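Long-range contacts in choline dehydrogenase and related flavoproteins (Aspergillus oryzae, PDB 3Q9T), which oxidises formate with an 8-formyl-FAD cofactor, as a formate oxidase of the glucose-methanol-choline oxidoreductase family: residues F169-M180 with F466-F477; M193-D201 with L353-I361. One frame throughout, in Å; residues are numbered along the deposited sequence.

Contact 1. Residues F169-M180 with F466-F477; sequences FRENLTKAWKSM and FSYDLLFKGEGF
Ser179 OG is gripped from two sides of the contact: it accepts from Glu475 N at 3.1 Å by a fairly straight bond and donates to Ala176 O, one turn back in its own helix, at 2.6 Å. Its chi1 of 80° sets the hydroxyl between its own backbone N and carbonyl carbon, facing that turn. Next to it the carboxylate of Glu475 crosses the Lys175 chain and lies against the methylenes CG and CD, its OE2 still 4.9 Å from Lys175 NZ; a water donates both to Glu475 OE1 and to Lys175 O. The chain after helix 466-473 presses close here, because Gly474 has no side chain and its CA comes within 3.7 Å of Ala176 CB. Asn172 lays OD1 against Gly476 CA, while its ND2 turns back to Pro168 O. Deeper in, Leu470 pushes methyl CD2 onto the backbone of helix 169-179, 3.3 Å from Trp177 N, and puts CG beside Trp177 CE3. Phe466 turns an edge to the Trp177 face in an offset edge-to-face pair, centroids of the six-membered rings 5.5 Å apart and planes at 70°. Phe477 meets Leu173 N and Phe169 CE2 with its edge, and Leu471 CD2 lies over one face, toward the edge of the ring. Met180, bent at both chi2 and chi3, brings CE to 3.6 Å from Asp469 CB. The two helices, whose axes cross at 118°, both rest on strands 392-397 and 415-423, a helical layer over a beta-sheet consistent with the substrate-binding domain of the GMC fold.

Contact 2. Residues M193-D201 with L353-I361; sequences MDGLTHCCD and LELVGFPRI
Met193 and Phe358 make one tight spot: methyl CE hangs over one ring face, 3.7 Å from the Phe358 centroid, a CH-pi contact, with the sulfur farther above the same ring as a Met-aromatic contact. A chi1 of 48° sets Met193 CG between the backbone N and the carbonyl carbon, and the bend at chi3 folds CE down onto the ring. Thr197 CG2 meets the edge of that ring, near its plane. Cys199 CB packs on Val356 CG2 on the same side of the sheet. Thr197 and Val356 form an antiparallel hydrogen-bonded pair with nearly straight bonds, Thr197 N to Val356 O at 2.8 Å and Val356 N to Thr197 O at 3.0 Å. Gly195 and Phe358 pair likewise, by a short bond from Phe358 N and a longer one from Gly195 N, which comes from above the plane of the Phe358 carbonyl. These are neighbouring strands, 195-204 and 353-358, of the large mixed sheet, and Leu353 at one end lies with its side chain about 4 Å from that of the FAD-binding Thr100. On the other face His198 and Leu355 run side by side, with methyl CD2 over the centre of the imidazole; ND1 is held by Glu186. Leu196 CD1 closes over the backbone at Val356 and Gly357. The pairing slackens at Cys199, whose N reaches Glu354 O only by a weak bond of 3.3 Å; a water there donates to Glu354 O and Cys199 O. At the far end the exposed Asp194 reaches Phe358 and, past the strand end, Arg360 through water: OD1 accepts from two waters, one also donating to Phe358 O at 2.6 Å, the other accepting from Arg360 N.

Contact 2 is the more deeply buried of the two, its centre about 17 Å from the centre of the chain against about 27 Å for contact 1, which is only partly buried and lies farther out, away from the annotated sites. Backbone ladder bonds hold contact 2, whereas contact 1 relies on interlocking apolar side chains, with its polar bond at the exposed Ser179 and Glu475. Helix 167-179 and strand 195-204 are successive elements of the chain, and the helix packs on this part of the sheet: Leu173 CD2 and the backbone of Arg170 touch Leu355 CD1, and Trp177 lies against Leu196. Arg170 NH1 and Glu354 OE1, 2.9 Å apart, join the two contacts by a salt bridge.

Contact 1. Residues F169-M180 with F466-F477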
loop_
_atom_site.group_PDB
_atom_site.type_symbol
_atom_site.label_atom_id
_atom_site.label_comp_id
_atom_site.label_asym_id
_atom_site.label_seq_id
_atom_site.Cartn_x
_atom_site.Cartn_y
_atom_site.Cartn_z
ATOM N N PHE A 169 13.290 -34.647 -0.498
ATOM C CA PHE A 169 13.435 -33.192 -0.523
ATOM C C PHE A 169 14.585 -32.755 0.386
ATOM O O PHE A 169 15.527 -32.084 -0.053
ATOM C CB PHE A 169 12.099 -32.556 -0.116
ATOM C CG PHE A 169 12.183 -31.100 0.238
ATOM C CD1 PHE A 169 12.479 -30.705 1.533
ATOM C CD2 PHE A 169 11.918 -30.120 -0.716
ATOM C CE1 PHE A 169 12.542 -29.356 1.867
ATOM C CE2 PHE A 169 11.974 -28.766 -0.380
ATOM C CZ PHE A 169 12.276 -28.388 0.912
ATOM N N ARG A 170 14.547 -33.176 1.648
ATOM C CA ARG A 170 15.638 -32.825 2.563
ATOM C C ARG A 170 17.003 -33.270 2.047
ATOM O O ARG A 170 18.006 -32.543 2.181
ATOM C CB ARG A 170 15.390 -33.387 3.966
ATOM C CG ARG A 170 14.092 -32.884 4.609
ATOM C CD ARG A 170 14.045 -33.266 6.078
ATOM N NE ARG A 170 13.992 -34.708 6.267
ATOM C CZ ARG A 170 12.870 -35.421 6.251
ATOM N NH1 ARG A 170 11.693 -34.830 6.055
ATOM N NH2 ARG A 170 12.924 -36.732 6.431
ATOM N N GLU A 171 17.050 -34.465 1.465
ATOM C CA GLU A 171 18.319 -35.030 0.997
ATOM C C GLU A 171 18.889 -34.220 -0.174
ATOM O O GLU A 171 20.080 -33.911 -0.207
ATOM C CB GLU A 171 18.149 -36.508 0.626
ATOM C CG GLU A 171 18.773 -36.900 -0.710
ATOM C CD GLU A 171 20.023 -37.759 -0.562
ATOM O OE1 GLU A 171 20.895 -37.420 0.271
ATOM O OE2 GLU A 171 20.130 -38.776 -1.283
ATOM N N ASN A 172 18.031 -33.844 -1.118
ATOM C CA ASN A 172 18.458 -32.983 -2.225
ATOM C C ASN A 172 18.884 -31.562 -1.824
ATOM O O ASN A 172 19.868 -31.034 -2.354
ATOM C CB ASN A 172 17.396 -32.941 -3.305
ATOM C CG ASN A 172 17.424 -34.180 -4.183
ATOM O OD1 ASN A 172 18.238 -34.287 -5.097
ATOM N ND2 ASN A 172 16.540 -35.127 -3.896
ATOM N N LEU A 173 18.163 -30.974 -0.868
ATOM C CA LEU A 173 18.459 -29.637 -0.372
ATOM C C LEU A 173 19.803 -29.659 0.320
ATOM O O LEU A 173 20.603 -28.734 0.185
ATOM C CB LEU A 173 17.362 -29.175 0.609
ATOM C CG LEU A 173 17.474 -27.779 1.251
ATOM C CD1 LEU A 173 17.773 -26.712 0.206
ATOM C CD2 LEU A 173 16.217 -27.392 2.086
ATOM N N THR A 174 20.046 -30.732 1.067
ATOM C CA THR A 174 21.300 -30.884 1.785
ATOM C C THR A 174 22.463 -30.983 0.796
ATOM O O THR A 174 23.477 -30.279 0.927
ATOM C CB THR A 174 21.265 -32.101 2.747
ATOM O OG1 THR A 174 20.307 -31.856 3.788
ATOM C CG2 THR A 174 22.644 -32.337 3.371
ATOM N N LYS A 175 22.291 -31.836 -0.210
ATOM C CA LYS A 175 23.295 -32.005 -1.265
ATOM C C LYS A 175 23.577 -30.660 -1.950
ATOM O O LYS A 175 24.735 -30.275 -2.162
ATOM C CB LYS A 175 22.779 -33.016 -2.293
ATOM C CG LYS A 175 23.787 -34.042 -2.771
ATOM C CD LYS A 175 23.184 -34.960 -3.848
ATOM C CE LYS A 175 22.180 -35.947 -3.271
ATOM N NZ LYS A 175 21.428 -36.684 -4.330
ATOM N N ALA A 176 22.503 -29.946 -2.287
ATOM C CA ALA A 176 22.625 -28.667 -2.972
ATOM C C ALA A 176 23.448 -27.694 -2.134
ATOM O O ALA A 176 24.392 -27.080 -2.628
ATOM C CB ALA A 176 21.237 -28.095 -3.260
ATOM N N TRP A 177 23.092 -27.592 -0.852
ATOM C CA TRP A 177 23.758 -26.697 0.085
ATOM C C TRP A 177 25.258 -26.953 0.169
ATOM O O TRP A 177 26.073 -26.025 0.075
ATOM C CB TRP A 177 23.125 -26.830 1.484
ATOM C CG TRP A 177 23.563 -25.773 2.456
ATOM C CD1 TRP A 177 24.602 -25.844 3.334
ATOM C CD2 TRP A 177 22.977 -24.474 2.631
ATOM N NE1 TRP A 177 24.701 -24.677 4.046
ATOM C CE2 TRP A 177 23.713 -23.820 3.638
ATOM C CE3 TRP A 177 21.897 -23.809 2.041
ATOM C CZ2 TRP A 177 23.411 -22.523 4.065
ATOM C CZ3 TRP A 177 21.591 -22.521 2.466
ATOM C CH2 TRP A 177 22.344 -21.891 3.470
ATOM N N LYS A 178 25.623 -28.210 0.382
ATOM C CA LYS A 178 27.041 -28.582 0.439
ATOM C C LYS A 178 27.738 -28.337 -0.902
ATOM O O LYS A 178 28.909 -27.942 -0.940
ATOM C CB LYS A 178 27.208 -30.041 0.877
ATOM C CG LYS A 178 26.726 -30.312 2.299
ATOM C CD LYS A 178 26.529 -31.800 2.544
ATOM C CE LYS A 178 27.838 -32.563 2.396
ATOM N NZ LYS A 178 28.857 -32.123 3.392
ATOM N N SER A 179 27.020 -28.537 -2.000
ATOM C CA SER A 179 27.615 -28.304 -3.324
ATOM C C SER A 179 27.988 -26.834 -3.538
ATOM O O SER A 179 28.870 -26.519 -4.342
ATOM C CB SER A 179 26.685 -28.776 -4.447
ATOM O OG SER A 179 25.675 -27.823 -4.718
ATOM N N MET A 180 27.323 -25.940 -2.811
ATOM C CA MET A 180 27.649 -24.524 -2.873
ATOM C C MET A 180 28.866 -24.191 -1.995
ATOM O O MET A 180 29.359 -23.073 -2.009
ATOM C CB MET A 180 26.441 -23.684 -2.437
ATOM C CG MET A 180 25.201 -23.874 -3.292
ATOM S SD MET A 180 25.459 -23.280 -4.977
ATOM C CE MET A 180 25.630 -21.535 -4.683
ATOM N N PHE A 466 21.740 -15.718 -4.044
ATOM C CA PHE A 466 22.296 -16.879 -3.357
ATOM C C PHE A 466 21.295 -18.041 -3.297
ATOM O O PHE A 466 21.664 -19.180 -3.571
ATOM C CB PHE A 466 22.749 -16.500 -1.949
ATOM C CG PHE A 466 23.078 -17.676 -1.073
ATOM C CD1 PHE A 466 24.399 -17.994 -0.786
ATOM C CD2 PHE A 466 22.064 -18.456 -0.515
ATOM C CE1 PHE A 466 24.709 -19.074 0.030
ATOM C CE2 PHE A 466 22.360 -19.533 0.297
ATOM C CZ PHE A 466 23.685 -19.846 0.577
ATOM N N SER A 467 20.038 -17.758 -2.942
ATOM C CA SER A 467 19.031 -18.813 -2.838
ATOM C C SER A 467 18.731 -19.465 -4.183
ATOM O O SER A 467 18.530 -20.683 -4.252
ATOM C CB SER A 467 17.725 -18.311 -2.206
ATOM O OG SER A 467 17.954 -17.755 -0.933
ATOM N N TYR A 468 18.675 -18.645 -5.234
ATOM C CA TYR A 468 18.440 -19.118 -6.600
ATOM C C TYR A 468 19.584 -20.005 -7.110
ATOM O O TYR A 468 19.350 -21.094 -7.649
ATOM C CB TYR A 468 18.184 -17.929 -7.543
ATOM C CG TYR A 468 16.713 -17.685 -7.765
ATOM C CD1 TYR A 468 16.111 -17.977 -8.989
ATOM C CD2 TYR A 468 15.909 -17.219 -6.731
ATOM C CE1 TYR A 468 14.749 -17.777 -9.190
ATOM C CE2 TYR A 468 14.542 -17.010 -6.919
ATOM C CZ TYR A 468 13.969 -17.294 -8.148
ATOM O OH TYR A 468 12.624 -17.092 -8.335
ATOM N N ASP A 469 20.817 -19.546 -6.916
ATOM C CA ASP A 469 21.997 -20.362 -7.218
ATOM C C ASP A 469 21.912 -21.728 -6.559
ATOM O O ASP A 469 22.142 -22.755 -7.191
ATOM C CB ASP A 469 23.266 -19.665 -6.733
ATOM C CG ASP A 469 23.604 -18.457 -7.554
ATOM O OD1 ASP A 469 23.009 -18.306 -8.636
ATOM O OD2 ASP A 469 24.463 -17.665 -7.125
ATOM N N LEU A 470 21.571 -21.724 -5.279
ATOM C CA LEU A 470 21.536 -22.938 -4.474
ATOM C C LEU A 470 20.536 -23.928 -5.054
ATOM O O LEU A 470 20.790 -25.127 -5.142
ATOM C CB LEU A 470 21.134 -22.549 -3.049
ATOM C CG LEU A 470 21.069 -23.438 -1.803
ATOM C CD1 LEU A 470 19.635 -23.566 -1.336
ATOM C CD2 LEU A 470 21.772 -24.796 -1.924
ATOM N N LEU A 471 19.392 -23.412 -5.469
ATOM C CA LEU A 471 18.272 -24.269 -5.775
ATOM C C LEU A 471 18.238 -24.622 -7.258
ATOM O O LEU A 471 17.803 -25.719 -7.621
ATOM C CB LEU A 471 16.959 -23.618 -5.325
ATOM C CG LEU A 471 16.756 -23.418 -3.813
ATOM C CD1 LEU A 471 15.579 -22.474 -3.537
ATOM C CD2 LEU A 471 16.554 -24.740 -3.069
ATOM N N PHE A 472 18.699 -23.699 -8.103
ATOM C CA PHE A 472 18.743 -23.926 -9.556
ATOM C C PHE A 472 20.045 -24.544 -10.047
ATOM O O PHE A 472 20.114 -25.032 -11.166
ATOM C CB PHE A 472 18.467 -22.633 -10.343
ATOM C CG PHE A 472 17.011 -22.311 -10.472
ATOM C CD1 PHE A 472 16.308 -22.665 -11.610
ATOM C CD2 PHE A 472 16.334 -21.680 -9.443
ATOM C CE1 PHE A 472 14.965 -22.380 -11.720
ATOM C CE2 PHE A 472 14.993 -21.396 -9.551
ATOM C CZ PHE A 472 14.311 -21.748 -10.692
ATOM N N LYS A 473 21.078 -24.513 -9.220
ATOM C CA LYS A 473 22.385 -25.012 -9.644
ATOM C C LYS A 473 22.907 -26.058 -8.673
ATOM O O LYS A 473 23.821 -26.800 -8.999
ATOM C CB LYS A 473 23.418 -23.880 -9.706
ATOM C CG LYS A 473 23.096 -22.736 -10.641
ATOM C CD LYS A 473 24.209 -21.707 -10.565
ATOM C CE LYS A 473 23.882 -20.457 -11.343
ATOM N NZ LYS A 473 24.790 -19.325 -10.954
ATOM N N GLY A 474 22.349 -26.094 -7.463
ATOM C CA GLY A 474 22.849 -27.003 -6.449
ATOM C C GLY A 474 22.631 -28.459 -6.817
ATOM O O GLY A 474 21.593 -28.819 -7.376
ATOM N N GLU A 475 23.617 -29.293 -6.499
ATOM C CA GLU A 475 23.550 -30.728 -6.737
ATOM C C GLU A 475 22.258 -31.345 -6.205
ATOM O O GLU A 475 21.833 -31.064 -5.079
ATOM C CB GLU A 475 24.762 -31.402 -6.079
ATOM C CG GLU A 475 24.878 -32.890 -6.317
ATOM C CD GLU A 475 25.965 -33.540 -5.460
ATOM O OE1 GLU A 475 26.915 -32.829 -5.052
ATOM O OE2 GLU A 475 25.864 -34.761 -5.192
ATOM N N GLY A 476 21.634 -32.196 -7.006
ATOM C CA GLY A 476 20.409 -32.849 -6.576
ATOM C C GLY A 476 19.195 -31.945 -6.735
ATOM O O GLY A 476 18.293 -32.250 -7.514
ATOM N N PHE A 477 19.164 -30.824 -6.013
ATOM C CA PHE A 477 17.980 -29.973 -6.048
ATOM C C PHE A 477 17.747 -29.348 -7.411
ATOM O O PHE A 477 16.619 -29.059 -7.762
ATOM C CB PHE A 477 17.979 -28.893 -4.968
ATOM C CG PHE A 477 16.596 -28.559 -4.465
ATOM C CD1 PHE A 477 15.770 -27.704 -5.180
ATOM C CD2 PHE A 477 16.115 -29.126 -3.290
ATOM C CE1 PHE A 477 14.494 -27.411 -4.734
ATOM C CE2 PHE A 477 14.840 -28.833 -2.833
ATOM C CZ PHE A 477 14.024 -27.967 -3.566
HETATM O O HOH W 1 26.726 -32.122 -2.266
#

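Contact 2. Residues M193-D201 with L353-I361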
loop_
_atom_site.group_PDB
_atom_site.type_symbol
_atom_site.label_atom_id
_atom_site.label_comp_id
_atom_site.label_asym_id
_atom_site.label_seq_id
_atom_site.Cartn_x
_atom_site.Cartn_y
_atom_site.Cartn_z
ATOM N N MET A 193 26.245 -19.983 14.436
ATOM C CA MET A 193 25.117 -20.450 13.635
ATOM C C MET A 193 25.366 -20.545 12.124
ATOM O O MET A 193 24.418 -20.633 11.352
ATOM C CB MET A 193 23.866 -19.613 13.941
ATOM C CG MET A 193 24.094 -18.097 13.930
ATOM S SD MET A 193 22.715 -17.196 14.707
ATOM C CE MET A 193 21.333 -17.878 13.793
ATOM N N ASP A 194 26.625 -20.580 11.701
ATOM C CA ASP A 194 26.927 -20.645 10.265
ATOM C C ASP A 194 26.580 -21.995 9.608
ATOM O O ASP A 194 27.226 -23.005 9.870
ATOM C CB ASP A 194 28.399 -20.300 10.015
ATOM C CG ASP A 194 28.718 -20.137 8.541
ATOM O OD1 ASP A 194 27.842 -19.699 7.770
ATOM O OD2 ASP A 194 29.857 -20.441 8.148
ATOM N N GLY A 195 25.564 -22.007 8.746
ATOM C CA GLY A 195 25.249 -23.206 7.987
ATOM C C GLY A 195 23.784 -23.602 7.876
ATOM O O GLY A 195 22.885 -22.906 8.363
ATOM N N LEU A 196 23.553 -24.741 7.231
ATOM C CA LEU A 196 22.231 -25.331 7.115
ATOM C C LEU A 196 22.000 -26.288 8.280
ATOM O O LEU A 196 22.827 -27.159 8.541
ATOM C CB LEU A 196 22.113 -26.086 5.797
ATOM C CG LEU A 196 20.725 -26.650 5.505
ATOM C CD1 LEU A 196 19.752 -25.525 5.118
ATOM C CD2 LEU A 196 20.813 -27.703 4.409
ATOM N N THR A 197 20.870 -26.125 8.972
ATOM C CA THR A 197 20.600 -26.874 10.190
ATOM C C THR A 197 19.221 -27.540 10.186
ATOM O O THR A 197 18.312 -27.104 9.477
ATOM C CB THR A 197 20.715 -25.954 11.437
ATOM O OG1 THR A 197 20.764 -26.748 12.635
ATOM C CG2 THR A 197 19.545 -24.987 11.512
ATOM N N HIS A 198 19.074 -28.599 10.977
ATOM C CA HIS A 198 17.757 -29.163 11.247
ATOM C C HIS A 198 17.158 -28.399 12.433
ATOM O O HIS A 198 17.599 -28.563 13.583
ATOM C CB HIS A 198 17.849 -30.655 11.577
ATOM C CG HIS A 198 18.080 -31.534 10.387
ATOM N ND1 HIS A 198 19.342 -31.879 9.949
ATOM C CD2 HIS A 198 17.209 -32.151 9.554
ATOM C CE1 HIS A 198 19.238 -32.662 8.893
ATOM N NE2 HIS A 198 17.956 -32.836 8.625
ATOM N N CYS A 199 16.166 -27.556 12.155
ATOM C CA CYS A 199 15.634 -26.636 13.167
ATOM C C CYS A 199 14.823 -27.333 14.240
ATOM O O CYS A 199 14.209 -28.380 14.000
ATOM C CB CYS A 199 14.775 -25.533 12.523
ATOM S SG CYS A 199 13.357 -26.110 11.591
ATOM N N CYS A 200 14.825 -26.745 15.430
ATOM C CA CYS A 200 13.912 -27.167 16.483
ATOM C C CYS A 200 12.652 -26.319 16.471
ATOM O O CYS A 200 12.617 -25.258 15.868
ATOM C CB CYS A 200 14.577 -27.088 17.852
ATOM S SG CYS A 200 15.935 -28.242 18.036
ATOM N N ASP A 201 11.628 -26.786 17.164
ATOM C CA ASP A 201 10.329 -26.181 17.052
ATOM C C ASP A 201 9.567 -26.242 18.354
ATOM O O ASP A 201 9.778 -27.146 19.157
ATOM C CB ASP A 201 9.532 -26.906 15.980
ATOM C CG ASP A 201 9.985 -26.551 14.596
ATOM O OD1 ASP A 201 10.704 -27.362 13.974
ATOM O OD2 ASP A 201 9.627 -25.444 14.138
ATOM N N LEU A 353 8.460 -26.628 8.136
ATOM C CA LEU A 353 9.780 -26.060 7.962
ATOM C C LEU A 353 10.723 -26.991 8.710
ATOM O O LEU A 353 10.583 -27.136 9.918
ATOM C CB LEU A 353 9.824 -24.671 8.598
ATOM C CG LEU A 353 10.800 -23.609 8.079
ATOM C CD1 LEU A 353 11.040 -22.519 9.127
ATOM C CD2 LEU A 353 12.117 -24.190 7.562
ATOM N N GLU A 354 11.676 -27.615 8.013
ATOM C CA GLU A 354 12.531 -28.639 8.649
ATOM C C GLU A 354 14.015 -28.356 8.515
ATOM O O GLU A 354 14.808 -28.752 9.375
ATOM C CB GLU A 354 12.228 -30.033 8.095
ATOM C CG GLU A 354 10.781 -30.474 8.326
ATOM C CD GLU A 354 10.437 -31.765 7.615
ATOM O OE1 GLU A 354 11.130 -32.063 6.614
ATOM O OE2 GLU A 354 9.491 -32.476 8.053
ATOM N N LEU A 355 14.377 -27.709 7.410
ATOM C CA LEU A 355 15.734 -27.260 7.178
ATOM C C LEU A 355 15.750 -25.743 7.082
ATOM O O LEU A 355 14.921 -25.130 6.383
ATOM C CB LEU A 355 16.301 -27.875 5.893
ATOM C CG LEU A 355 16.595 -29.368 5.994
ATOM C CD1 LEU A 355 16.667 -30.007 4.623
ATOM C CD2 LEU A 355 17.873 -29.629 6.811
ATOM N N VAL A 356 16.718 -25.152 7.764
ATOM C CA VAL A 356 16.859 -23.711 7.831
ATOM C C VAL A 356 18.324 -23.344 7.651
ATOM O O VAL A 356 19.210 -23.968 8.269
ATOM C CB VAL A 356 16.354 -23.169 9.208
ATOM C CG1 VAL A 356 16.725 -21.707 9.380
ATOM C CG2 VAL A 356 14.852 -23.397 9.366
ATOM N N GLY A 357 18.584 -22.320 6.835
ATOM C CA GLY A 357 19.950 -21.914 6.538
ATOM C C GLY A 357 20.377 -20.552 7.069
ATOM O O GLY A 357 19.642 -19.567 6.988
ATOM N N PHE A 358 21.585 -20.485 7.611
ATOM C CA PHE A 358 22.107 -19.223 8.131
ATOM C C PHE A 358 23.441 -18.848 7.479
ATOM O O PHE A 358 24.501 -18.978 8.084
ATOM C CB PHE A 358 22.233 -19.287 9.659
ATOM C CG PHE A 358 20.919 -19.504 10.368
ATOM C CD1 PHE A 358 20.537 -20.765 10.779
ATOM C CD2 PHE A 358 20.059 -18.436 10.609
ATOM C CE1 PHE A 358 19.328 -20.954 11.434
ATOM C CE2 PHE A 358 18.861 -18.618 11.265
ATOM C CZ PHE A 358 18.493 -19.878 11.673
ATOM N N PRO A 359 23.385 -18.375 6.232
ATOM C CA PRO A 359 24.612 -18.114 5.483
ATOM C C PRO A 359 25.084 -16.679 5.616
ATOM O O PRO A 359 24.326 -15.806 6.029
ATOM C CB PRO A 359 24.166 -18.336 4.046
ATOM C CG PRO A 359 22.758 -17.809 4.048
ATOM C CD PRO A 359 22.186 -18.243 5.383
ATOM N N ARG A 360 26.348 -16.458 5.290
ATOM C CA ARG A 360 26.830 -15.133 4.945
ATOM C C ARG A 360 26.917 -15.117 3.423
ATOM O O ARG A 360 26.942 -16.172 2.781
ATOM C CB ARG A 360 28.195 -14.838 5.580
ATOM C CG ARG A 360 28.136 -14.670 7.107
ATOM C CD ARG A 360 29.485 -14.247 7.691
ATOM N NE ARG A 360 29.947 -12.982 7.130
ATOM C CZ ARG A 360 29.814 -11.809 7.732
ATOM N NH1 ARG A 360 29.241 -11.740 8.930
ATOM N NH2 ARG A 360 30.254 -10.704 7.148
ATOM N N ILE A 361 26.940 -13.928 2.837
ATOM C CA ILE A 361 26.961 -13.816 1.388
ATOM C C ILE A 361 27.979 -12.768 0.991
ATOM O O ILE A 361 27.773 -11.990 0.056
ATOM C CB ILE A 361 25.569 -13.467 0.837
ATOM C CG1 ILE A 361 25.107 -12.113 1.372
ATOM C CG2 ILE A 361 24.548 -14.557 1.205
ATOM C CD1 ILE A 361 24.092 -11.453 0.458
HETATM O O HOH W 2 26.451 -17.390 8.795
HETATM O O HOH W 3 28.314 -18.547 5.246
HETATM O O HOH W 4 14.559 -30.025 11.690
HETATM O O HOH W 5 10.324 -24.544 11.903
#